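Local structure of Moesin/ezrin/radixin homolog 2 (Drosophila melanogaster, 7EDR) at residues C[2-14]-C[75-87]. The protein probably binds membrane proteins and lipids through its FERM domain and, as the fly Merlin, probably restrains cell proliferation. Residues are numbered along the deposited sequence; the frame is centred on the assembly and turned at random.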
# COMPACT_ATOMS: atom_id res chain seq x y z
N ASN C 2 4.33 47.33 13.16
CA ASN C 2 3.43 46.70 12.20
C ASN C 2 4.02 46.79 10.80
O ASN C 2 3.30 46.95 9.79
CB ASN C 2 2.06 47.35 12.25
CG ASN C 2 0.95 46.32 12.12
OD1 ASN C 2 0.72 45.51 13.03
ND2 ASN C 2 0.27 46.33 10.98
N ARG C 3 5.34 46.69 10.73
CA ARG C 3 6.08 46.74 9.48
C ARG C 3 6.32 45.31 8.99
O ARG C 3 6.35 44.35 9.77
CB ARG C 3 7.39 47.51 9.67
CG ARG C 3 8.05 47.99 8.36
CD ARG C 3 7.06 48.67 7.41
NE ARG C 3 6.52 47.76 6.38
CZ ARG C 3 6.10 48.11 5.17
NH1 ARG C 3 6.16 49.38 4.79
NH2 ARG C 3 5.63 47.18 4.33
N SER C 4 6.46 45.18 7.67
CA SER C 4 6.68 43.89 7.05
C SER C 4 7.97 43.26 7.54
O SER C 4 8.87 43.92 8.07
CB SER C 4 6.71 44.02 5.53
OG SER C 4 5.40 44.21 5.03
N LEU C 5 8.06 41.94 7.37
CA LEU C 5 9.20 41.15 7.79
C LEU C 5 10.10 40.89 6.59
O LEU C 5 9.66 40.32 5.59
CB LEU C 5 8.75 39.82 8.41
CG LEU C 5 7.75 39.83 9.56
CD1 LEU C 5 7.51 38.40 10.05
CD2 LEU C 5 8.22 40.72 10.71
N SER C 6 11.36 41.32 6.69
CA SER C 6 12.38 40.91 5.73
C SER C 6 12.96 39.57 6.15
O SER C 6 13.50 39.43 7.26
CB SER C 6 13.49 41.96 5.64
OG SER C 6 13.11 42.95 4.71
N VAL C 7 12.84 38.58 5.27
CA VAL C 7 13.22 37.20 5.57
C VAL C 7 14.22 36.73 4.53
O VAL C 7 14.05 36.99 3.33
CB VAL C 7 11.99 36.27 5.61
CG1 VAL C 7 12.44 34.81 5.75
CG2 VAL C 7 11.03 36.68 6.72
N ARG C 8 15.25 36.03 4.99
CA ARG C 8 16.14 35.29 4.12
C ARG C 8 16.24 33.84 4.60
O ARG C 8 16.49 33.60 5.78
CB ARG C 8 17.53 35.93 4.06
CG ARG C 8 18.56 35.08 3.33
CD ARG C 8 19.80 35.89 3.02
NE ARG C 8 20.39 36.38 4.26
CZ ARG C 8 21.32 35.74 4.96
NH1 ARG C 8 21.78 34.55 4.54
NH2 ARG C 8 21.78 36.29 6.09
N VAL C 9 16.02 32.89 3.69
CA VAL C 9 16.09 31.46 3.98
C VAL C 9 17.21 30.86 3.13
O VAL C 9 17.25 31.10 1.92
CB VAL C 9 14.75 30.75 3.70
CG1 VAL C 9 14.91 29.24 3.81
CG2 VAL C 9 13.64 31.23 4.66
N SER C 10 18.09 30.08 3.76
CA SER C 10 19.17 29.39 3.05
C SER C 10 18.90 27.89 3.00
O SER C 10 19.05 27.20 4.01
CB SER C 10 20.53 29.64 3.71
OG SER C 10 20.73 31.01 3.92
N THR C 11 18.51 27.39 1.84
CA THR C 11 18.62 25.95 1.62
C THR C 11 20.07 25.61 1.34
O THR C 11 20.92 26.49 1.20
CB THR C 11 17.73 25.51 0.46
OG1 THR C 11 18.33 25.92 -0.78
CG2 THR C 11 16.35 26.16 0.58
N PHE C 12 20.37 24.32 1.26
CA PHE C 12 21.74 24.01 0.87
C PHE C 12 22.03 24.37 -0.58
O PHE C 12 23.20 24.32 -0.98
CB PHE C 12 22.08 22.54 1.13
CG PHE C 12 22.69 22.31 2.49
CD1 PHE C 12 24.06 22.33 2.66
CD2 PHE C 12 21.90 22.10 3.59
CE1 PHE C 12 24.62 22.15 3.91
CE2 PHE C 12 22.45 21.91 4.83
CZ PHE C 12 23.81 21.93 5.00
N ASP C 13 21.02 24.75 -1.36
CA ASP C 13 21.27 25.09 -2.76
C ASP C 13 21.18 26.57 -3.09
O ASP C 13 21.91 27.05 -3.95
CB ASP C 13 20.32 24.31 -3.67
CG ASP C 13 21.05 23.68 -4.83
OD1 ASP C 13 22.22 24.06 -5.12
OD2 ASP C 13 20.46 22.75 -5.44
N SER C 14 20.32 27.33 -2.43
CA SER C 14 20.21 28.74 -2.75
C SER C 14 19.76 29.54 -1.53
O SER C 14 19.42 28.98 -0.48
CB SER C 14 19.25 28.97 -3.92
OG SER C 14 18.01 28.32 -3.72
N SER C 75 21.95 41.37 12.10
CA SER C 75 21.57 40.95 10.76
C SER C 75 20.91 42.05 9.93
O SER C 75 20.35 41.74 8.86
CB SER C 75 20.62 39.74 10.84
OG SER C 75 19.47 40.04 11.62
N ASN C 76 20.95 43.32 10.36
CA ASN C 76 20.33 44.43 9.63
C ASN C 76 18.81 44.23 9.53
O ASN C 76 18.19 44.53 8.50
CB ASN C 76 20.97 44.61 8.25
CG ASN C 76 20.58 45.93 7.59
OD1 ASN C 76 20.34 46.94 8.26
ND2 ASN C 76 20.51 45.93 6.26
N ASN C 77 18.21 43.71 10.61
CA ASN C 77 16.76 43.55 10.78
C ASN C 77 16.14 42.51 9.84
O ASN C 77 14.93 42.56 9.57
CB ASN C 77 16.02 44.88 10.63
CG ASN C 77 15.01 45.08 11.72
OD1 ASN C 77 15.36 45.06 12.90
ND2 ASN C 77 13.75 45.25 11.33
N VAL C 78 16.93 41.56 9.34
CA VAL C 78 16.43 40.49 8.49
C VAL C 78 16.28 39.24 9.34
O VAL C 78 17.18 38.88 10.12
CB VAL C 78 17.38 40.25 7.31
CG1 VAL C 78 16.86 39.10 6.44
CG2 VAL C 78 17.58 41.54 6.50
N TYR C 79 15.12 38.58 9.23
CA TYR C 79 14.93 37.25 9.81
C TYR C 79 15.69 36.22 8.97
O TYR C 79 15.35 36.01 7.80
CB TYR C 79 13.45 36.90 9.89
CG TYR C 79 12.68 37.81 10.80
CD1 TYR C 79 12.30 39.10 10.38
CD2 TYR C 79 12.32 37.41 12.08
CE1 TYR C 79 11.59 39.95 11.23
CE2 TYR C 79 11.60 38.25 12.93
CZ TYR C 79 11.24 39.52 12.50
OH TYR C 79 10.53 40.35 13.34
N VAL C 80 16.71 35.60 9.56
CA VAL C 80 17.63 34.71 8.85
C VAL C 80 17.43 33.27 9.33
O VAL C 80 17.67 32.96 10.51
CB VAL C 80 19.08 35.15 9.01
CG1 VAL C 80 20.02 34.18 8.30
CG2 VAL C 80 19.25 36.56 8.49
N PHE C 81 17.03 32.40 8.42
CA PHE C 81 16.78 31.00 8.72
C PHE C 81 17.62 30.10 7.83
O PHE C 81 17.90 30.44 6.67
CB PHE C 81 15.30 30.66 8.54
CG PHE C 81 14.37 31.50 9.36
CD1 PHE C 81 14.14 31.21 10.69
CD2 PHE C 81 13.71 32.59 8.79
CE1 PHE C 81 13.28 31.97 11.46
CE2 PHE C 81 12.84 33.36 9.55
CZ PHE C 81 12.62 33.05 10.88
N SER C 82 17.99 28.95 8.37
CA SER C 82 18.51 27.84 7.58
C SER C 82 17.43 26.79 7.38
O SER C 82 16.75 26.40 8.35
CB SER C 82 19.73 27.23 8.26
OG SER C 82 20.70 28.21 8.51
N PHE C 83 17.28 26.31 6.15
CA PHE C 83 16.36 25.22 5.82
C PHE C 83 17.15 23.91 5.80
O PHE C 83 17.98 23.70 4.91
CB PHE C 83 15.70 25.48 4.47
CG PHE C 83 14.54 24.58 4.18
CD1 PHE C 83 13.31 24.78 4.78
CD2 PHE C 83 14.67 23.54 3.26
CE1 PHE C 83 12.24 23.96 4.49
CE2 PHE C 83 13.59 22.71 2.97
CZ PHE C 83 12.38 22.92 3.57
N TYR C 84 16.90 23.05 6.79
CA TYR C 84 17.66 21.82 7.03
C TYR C 84 16.73 20.63 7.16
O TYR C 84 15.59 20.75 7.61
CB TYR C 84 18.47 21.84 8.36
CG TYR C 84 19.66 22.73 8.44
CD1 TYR C 84 20.58 22.79 7.40
CD2 TYR C 84 19.89 23.50 9.58
CE1 TYR C 84 21.71 23.62 7.47
CE2 TYR C 84 21.02 24.33 9.67
CZ TYR C 84 21.92 24.39 8.61
OH TYR C 84 23.04 25.20 8.68
N ALA C 85 17.25 19.45 6.81
CA ALA C 85 16.61 18.22 7.26
C ALA C 85 16.77 18.12 8.76
O ALA C 85 17.90 18.16 9.27
CB ALA C 85 17.22 17.00 6.58
N LYS C 86 15.65 18.02 9.47
CA LYS C 86 15.67 17.79 10.91
C LYS C 86 15.52 16.31 11.24
O LYS C 86 15.99 15.86 12.31
CB LYS C 86 14.55 18.61 11.57
CG LYS C 86 14.45 18.51 13.08
CD LYS C 86 13.37 19.46 13.56
CE LYS C 86 13.27 19.47 15.06
NZ LYS C 86 12.16 20.37 15.48
N PHE C 87 14.91 15.55 10.33
CA PHE C 87 14.67 14.13 10.48
C PHE C 87 15.20 13.41 9.26
O PHE C 87 15.23 13.97 8.15
CB PHE C 87 13.17 13.83 10.67
CG PHE C 87 12.54 14.62 11.77
CD1 PHE C 87 11.78 15.74 11.47
CD2 PHE C 87 12.76 14.28 13.11
CE1 PHE C 87 11.20 16.52 12.50
CE2 PHE C 87 12.20 15.05 14.15
CZ PHE C 87 11.42 16.17 13.84
O HOH W 1 12.40 42.69 9.10
O HOH W 2 18.55 22.64 2.60
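A water continues the backbone ladder at each end of this parallel pair, linking Ser6 N to Asn77 O and Phe12 N to Phe83 O where the chains are too far apart to bond directly. Between them, five backbone hydrogen bonds pair 5-10 with 78-85: Tyr79 N to Ser6 O, Arg8 N to Tyr79 O, Phe81 N to Arg8 O, Ser10 N to Phe81 O and Phe83 N to Ser10 O.

The buried face is apolar. Leu5 CD2 reaches Tyr79 CE1 at 3.5 Å, Val7 CG1 meets the edge of the Phe81 ring 4.0 Å from CD2, and Val9 CG1 lies 3.9 Å from Phe83 CB; branched valines suit an extended strand and pack against the broad rings. Phe81 and Phe83 also pack on Leu47 of strand 45-50.

The other face is more polar. The Arg8 chain bends at chi3 (60°), laying its guanidinium over Val80, with NH2 3.5 Å from CG1; its length lets it cover this apolar neighbour while NH1 forms a salt bridge with Glu15, which also accepts from Ser10 OG. Phe12 and Tyr84 meet rim to rim, their planes at 46°. The short hydroxyl of Thr11 can reach nearby backbone N-H groups: OG1 accepts from Asp13 N (3.0 Å) and Ser14 N, an ST turn and ST motif that help shape the bend into strand 15-20.

The lobe's first and last strands, side by side and parallel at the centre of a mixed sheet ordered 2-1-5-3-4, are the signature of the ubiquitin-like beta-grasp fold, here the N-terminal lobe of the FERM domain.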